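Local coordinates for protein AGR_C_1268p (Agrobacterium tumefaciens str. C58, PDB 2GHS) that belongs to the SMP-30 (regucalcin) family and probably acts as a metal-dependent gluconolactonase, binding one divalent cation per subunit, at residues Phe56-Gly61 / Gly318-Leu323; Trp64-Asn67 / Glu72-Glu75. All coordinates share one frame; numbering follows the deposited sequence.

Interaction 1 of 2, residues Phe56-Gly61 / Gly318-Leu323; sequences FDPASG and GRFEPL
F320 packs its ring against P58 and F56, and these three residues make the tight part of the contact. P58 rests its CB-CG side on one face of the F320 ring. Its CB sits 3.7 Å from the ring centroid and only 9° off the ring normal, a CH-pi contact over the ring centre. CG of P58 covers the root of the same ring, 3.8 Å from CG of F320. F56 meets the ring differently. Its edge, at CD2, comes 3.7 Å from CE1 of F320. CG of F56 stands anti to the backbone N (chi1 -174°), which carries the ring to F320 although CB does not point there. The fold is a six-bladed beta-propeller, as in other SMP-30 proteins. Here strand 51-57, the first of an antiparallel four-stranded sheet, ends against a loop near the C terminus. Beyond the rings the contact is loose. One water bridges the backbones, donating to O of F56 at 2.7 Å and accepting from N of E321 at 2.9 Å. E321 turns its carboxylate to R140 in a salt bridge. P58 is exposed, and the turn after it, A59 to G61, leads away from F320.

Interaction 2 of 2, residues Trp64-Asn67 / Glu72-Glu75; sequences WWFN and ELHE
W65 and H74 exchange two backbone hydrogen bonds. N of H74 donates to O of W65 at 2.7 Å, and N of W65 reaches O of H74. N67 and E72 form the next hydrogen-bonded pair. N of N67 binds O of E72 at 3.0 Å, while the return bond from N of E72 is weak. F66 with L73, between these two, and W64 with E75, beyond W65-H74, are non-hydrogen-bonded pairs.

The polar side chains gather on E72. Its OE1 accepts ND2 of N67 at 3.0 Å and NE2 of H74 at 2.8 Å. The two donors arrive from opposite faces of the carboxylate plane. The oxygen lies in the amide plane of N67 and in the ring plane of H74, so both groups are fixed in rotation. ND1 of H74 is hydrogen-bonded to NZ of K83, and OD1 of N67 to N of L50.

These strands form a beta-hairpin, the two middle strands of an antiparallel four-stranded propeller blade.

Aromatic contacts lie on both faces. CB of H74 sits over the five-membered ring of W65, 3.6 Å from its centroid. The H74 ring runs nearly parallel to that ring, planes 6° apart, but is slid aside with little overlap. On the other face, the extended chain of E75 lies along W64. Its CG is 3.7 Å from the six-membered ring centroid, and OE1 goes on to H86. L73 has CG anti to the backbone N (chi1 172°). This places CD1 between two rings, over the face of F66 and 3.8 Å from CE3 of W64. The F66 side chain lies about 5 Å from that of E52, a predicted metal ligand.

How the interactions relate
From the N terminus, the chain passes strands 34-36 and 41-44, then runs along strand 51-57 and turns at 58-61. It returns as strand 62-67 and then forms strand 72-77. Interaction 2 closes the short hairpin between 64-67 and 72-75, with four residues in between. The chain then passes through the rest of the propeller before 318-323 comes back to 56-61. Interaction 1 thus closes a loop of 256 residues, and interaction 2 falls wholly within it. The two do not cross. Interaction 2 joins neighbouring strands of a blade; interaction 1 ties the end of its first strand to the loop after strand 309-311. They meet where CB of D57 packs 4.1 Å from NE1 of W64.

Interaction 1 of 2, residues Phe56-Gly61 / Gly318-Leu323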
loop_
_atom_site.group_PDB
_atom_site.type_symbol
_atom_site.label_atom_id
_atom_site.label_comp_id
_atom_site.label_asym_id
_atom_site.label_seq_id
_atom_site.Cartn_x
_atom_site.Cartn_y
_atom_site.Cartn_z
ATOM N N PHE A 56 -9.068 4.293 1.374
ATOM C CA PHE A 56 -10.129 5.269 1.523
ATOM C C PHE A 56 -11.441 4.511 1.740
ATOM O O PHE A 56 -11.708 3.494 1.066
ATOM C CB PHE A 56 -10.276 6.101 0.248
ATOM C CG PHE A 56 -11.261 7.247 0.360
ATOM C CD1 PHE A 56 -11.037 8.328 1.199
ATOM C CD2 PHE A 56 -12.364 7.255 -0.440
ATOM C CE1 PHE A 56 -11.960 9.354 1.258
ATOM C CE2 PHE A 56 -13.258 8.295 -0.397
ATOM C CZ PHE A 56 -13.051 9.328 0.447
ATOM N N ASP A 57 -12.225 5.009 2.688
ATOM C CA ASP A 57 -13.625 4.571 2.928
ATOM C C ASP A 57 -14.615 5.579 2.361
ATOM O O ASP A 57 -14.850 6.618 2.970
ATOM C CB ASP A 57 -13.854 4.378 4.447
ATOM C CG ASP A 57 -15.228 3.790 4.786
ATOM O OD1 ASP A 57 -16.135 3.781 3.918
ATOM O OD2 ASP A 57 -15.404 3.325 5.948
ATOM N N PRO A 58 -15.208 5.280 1.203
ATOM C CA PRO A 58 -16.116 6.200 0.556
ATOM C C PRO A 58 -17.409 6.480 1.341
ATOM O O PRO A 58 -17.974 7.550 1.222
ATOM C CB PRO A 58 -16.389 5.528 -0.796
ATOM C CG PRO A 58 -16.153 4.131 -0.582
ATOM C CD PRO A 58 -15.066 4.028 0.439
ATOM N N ALA A 59 -17.842 5.523 2.160
ATOM C CA ALA A 59 -19.061 5.682 2.911
ATOM C C ALA A 59 -18.951 6.747 4.004
ATOM O O ALA A 59 -19.906 7.469 4.246
ATOM C CB ALA A 59 -19.490 4.338 3.477
ATOM N N SER A 60 -17.781 6.873 4.627
ATOM C CA SER A 60 -17.558 7.904 5.628
ATOM C C SER A 60 -16.722 9.082 5.123
ATOM O O SER A 60 -16.552 10.059 5.861
ATOM C CB SER A 60 -16.850 7.295 6.830
ATOM O OG SER A 60 -15.573 6.885 6.464
ATOM N N GLY A 61 -16.155 8.968 3.915
ATOM C CA GLY A 61 -15.296 10.000 3.331
ATOM C C GLY A 61 -14.016 10.153 4.114
ATOM O O GLY A 61 -13.518 11.259 4.314
ATOM N N GLY A 318 -9.834 6.320 -10.720
ATOM C CA GLY A 318 -9.611 5.189 -9.850
ATOM C C GLY A 318 -10.815 4.314 -9.571
ATOM O O GLY A 318 -11.838 4.372 -10.259
ATOM N N ARG A 319 -10.646 3.442 -8.574
ATOM C CA ARG A 319 -11.706 2.578 -8.086
ATOM C C ARG A 319 -11.526 2.385 -6.602
ATOM O O ARG A 319 -10.399 2.307 -6.104
ATOM C CB ARG A 319 -11.688 1.214 -8.749
ATOM C CG ARG A 319 -10.342 0.592 -8.890
ATOM C CD ARG A 319 -10.441 -0.903 -9.364
ATOM N NE ARG A 319 -9.555 -1.110 -10.505
ATOM C CZ ARG A 319 -8.452 -1.865 -10.527
ATOM N NH1 ARG A 319 -8.070 -2.575 -9.473
ATOM N NH2 ARG A 319 -7.733 -1.907 -11.652
ATOM N N PHE A 320 -12.642 2.326 -5.897
ATOM C CA PHE A 320 -12.579 2.095 -4.482
ATOM C C PHE A 320 -12.188 0.655 -4.206
ATOM O O PHE A 320 -12.441 -0.242 -4.996
ATOM C CB PHE A 320 -13.898 2.402 -3.814
ATOM C CG PHE A 320 -14.354 3.859 -3.972
ATOM C CD1 PHE A 320 -13.553 4.901 -3.532
ATOM C CD2 PHE A 320 -15.575 4.167 -4.524
ATOM C CE1 PHE A 320 -13.954 6.213 -3.655
ATOM C CE2 PHE A 320 -15.997 5.491 -4.629
ATOM C CZ PHE A 320 -15.162 6.509 -4.182
ATOM N N GLU A 321 -11.512 0.471 -3.072
ATOM C CA GLU A 321 -10.971 -0.811 -2.713
ATOM C C GLU A 321 -12.093 -1.784 -2.371
ATOM O O GLU A 321 -13.106 -1.395 -1.781
ATOM C CB GLU A 321 -10.005 -0.636 -1.511
ATOM C CG GLU A 321 -8.741 0.185 -1.848
ATOM C CD GLU A 321 -7.789 -0.464 -2.897
ATOM O OE1 GLU A 321 -7.630 -1.683 -2.905
ATOM O OE2 GLU A 321 -7.202 0.244 -3.751
ATOM N N PRO A 322 -11.950 -3.038 -2.788
ATOM C CA PRO A 322 -12.921 -4.053 -2.408
ATOM C C PRO A 322 -12.995 -4.289 -0.919
ATOM O O PRO A 322 -12.022 -4.052 -0.203
ATOM C CB PRO A 322 -12.371 -5.338 -3.051
ATOM C CG PRO A 322 -11.525 -4.855 -4.139
ATOM C CD PRO A 322 -10.917 -3.595 -3.683
ATOM N N LEU A 323 -14.124 -4.870 -0.497
ATOM C CA LEU A 323 -14.338 -5.261 0.898
ATOM C C LEU A 323 -13.816 -6.667 1.143
ATOM O O LEU A 323 -13.958 -7.560 0.287
ATOM C CB LEU A 323 -15.819 -5.231 1.257
ATOM C CG LEU A 323 -16.607 -3.950 1.190
ATOM C CD1 LEU A 323 -17.897 -4.105 2.007
ATOM C CD2 LEU A 323 -15.831 -2.825 1.684
HETATM O O HOH W 1 -11.155 2.914 -1.559
#

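Interaction 2 of 2, residues Trp64-Asn67 / Glu72-Glu75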
loop_
_atom_site.group_PDB
_atom_site.type_symbol
_atom_site.label_atom_id
_atom_site.label_comp_id
_atom_site.label_asym_id
_atom_site.label_seq_id
_atom_site.Cartn_x
_atom_site.Cartn_y
_atom_site.Cartn_z
ATOM N N TRP A 64 -7.474 6.432 5.531
ATOM C CA TRP A 64 -6.788 5.736 6.587
ATOM C C TRP A 64 -5.372 5.389 6.106
ATOM O O TRP A 64 -5.161 5.092 4.918
ATOM C CB TRP A 64 -7.535 4.447 6.911
ATOM C CG TRP A 64 -8.930 4.622 7.435
ATOM C CD1 TRP A 64 -10.063 4.709 6.701
ATOM C CD2 TRP A 64 -9.326 4.655 8.805
ATOM N NE1 TRP A 64 -11.151 4.827 7.540
ATOM C CE2 TRP A 64 -10.708 4.781 8.840
ATOM C CE3 TRP A 64 -8.632 4.569 10.018
ATOM C CZ2 TRP A 64 -11.421 4.848 10.046
ATOM C CZ3 TRP A 64 -9.346 4.635 11.223
ATOM C CH2 TRP A 64 -10.726 4.772 11.212
ATOM N N TRP A 65 -4.395 5.426 7.015
ATOM C CA TRP A 65 -3.052 4.901 6.705
ATOM C C TRP A 65 -2.343 4.542 7.994
ATOM O O TRP A 65 -2.874 4.793 9.095
ATOM C CB TRP A 65 -2.217 5.889 5.872
ATOM C CG TRP A 65 -1.889 7.171 6.522
ATOM C CD1 TRP A 65 -0.790 7.446 7.296
ATOM C CD2 TRP A 65 -2.630 8.384 6.426
ATOM N NE1 TRP A 65 -0.825 8.758 7.693
ATOM C CE2 TRP A 65 -1.941 9.355 7.166
ATOM C CE3 TRP A 65 -3.826 8.738 5.783
ATOM C CZ2 TRP A 65 -2.408 10.651 7.307
ATOM C CZ3 TRP A 65 -4.286 10.047 5.908
ATOM C CH2 TRP A 65 -3.576 10.976 6.677
ATOM N N PHE A 66 -1.159 3.943 7.873
ATOM C CA PHE A 66 -0.406 3.581 9.031
ATOM C C PHE A 66 0.904 4.340 9.155
ATOM O O PHE A 66 1.486 4.772 8.176
ATOM C CB PHE A 66 -0.078 2.070 9.004
ATOM C CG PHE A 66 -1.272 1.187 9.034
ATOM C CD1 PHE A 66 -1.894 0.808 7.841
ATOM C CD2 PHE A 66 -1.748 0.702 10.227
ATOM C CE1 PHE A 66 -3.015 -0.030 7.863
ATOM C CE2 PHE A 66 -2.861 -0.111 10.273
ATOM C CZ PHE A 66 -3.504 -0.471 9.091
ATOM N N ASN A 67 1.359 4.459 10.395
ATOM C CA ASN A 67 2.758 4.805 10.725
ATOM C C ASN A 67 3.360 3.533 11.291
ATOM O O ASN A 67 3.226 3.268 12.465
ATOM C CB ASN A 67 2.809 5.952 11.704
ATOM C CG ASN A 67 4.202 6.544 11.859
ATOM O OD1 ASN A 67 5.118 6.177 11.150
ATOM N ND2 ASN A 67 4.345 7.488 12.792
ATOM N N GLU A 72 0.832 3.108 14.779
ATOM C CA GLU A 72 -0.331 4.044 14.700
ATOM C C GLU A 72 -1.178 3.819 13.476
ATOM O O GLU A 72 -0.646 3.566 12.406
ATOM C CB GLU A 72 0.144 5.492 14.657
ATOM C CG GLU A 72 0.907 5.943 15.869
ATOM C CD GLU A 72 1.634 7.271 15.651
ATOM O OE1 GLU A 72 1.839 7.762 14.495
ATOM O OE2 GLU A 72 2.030 7.830 16.712
ATOM N N LEU A 73 -2.479 3.955 13.650
ATOM C CA LEU A 73 -3.442 3.953 12.563
ATOM C C LEU A 73 -4.004 5.377 12.509
ATOM O O LEU A 73 -4.628 5.842 13.478
ATOM C CB LEU A 73 -4.591 2.973 12.859
ATOM C CG LEU A 73 -5.810 2.950 11.924
ATOM C CD1 LEU A 73 -5.436 2.646 10.504
ATOM C CD2 LEU A 73 -6.796 1.935 12.427
ATOM N N HIS A 74 -3.779 6.041 11.372
ATOM C CA HIS A 74 -4.154 7.424 11.142
ATOM C C HIS A 74 -5.440 7.487 10.353
ATOM O O HIS A 74 -5.651 6.703 9.444
ATOM C CB HIS A 74 -3.008 8.112 10.368
ATOM C CG HIS A 74 -1.815 8.322 11.218
ATOM N ND1 HIS A 74 -1.527 9.559 11.758
ATOM C CD2 HIS A 74 -0.903 7.465 11.730
ATOM C CE1 HIS A 74 -0.452 9.453 12.525
ATOM N NE2 HIS A 74 -0.067 8.191 12.544
ATOM N N GLU A 75 -6.281 8.440 10.756
ATOM C CA GLU A 75 -7.632 8.611 10.203
ATOM C C GLU A 75 -7.785 10.099 9.864
ATOM O O GLU A 75 -7.534 10.945 10.707
ATOM C CB GLU A 75 -8.658 8.223 11.260
ATOM C CG GLU A 75 -10.091 8.353 10.821
ATOM C CD GLU A 75 -11.115 8.039 11.907
ATOM O OE1 GLU A 75 -10.741 7.740 13.067
ATOM O OE2 GLU A 75 -12.327 8.086 11.578
#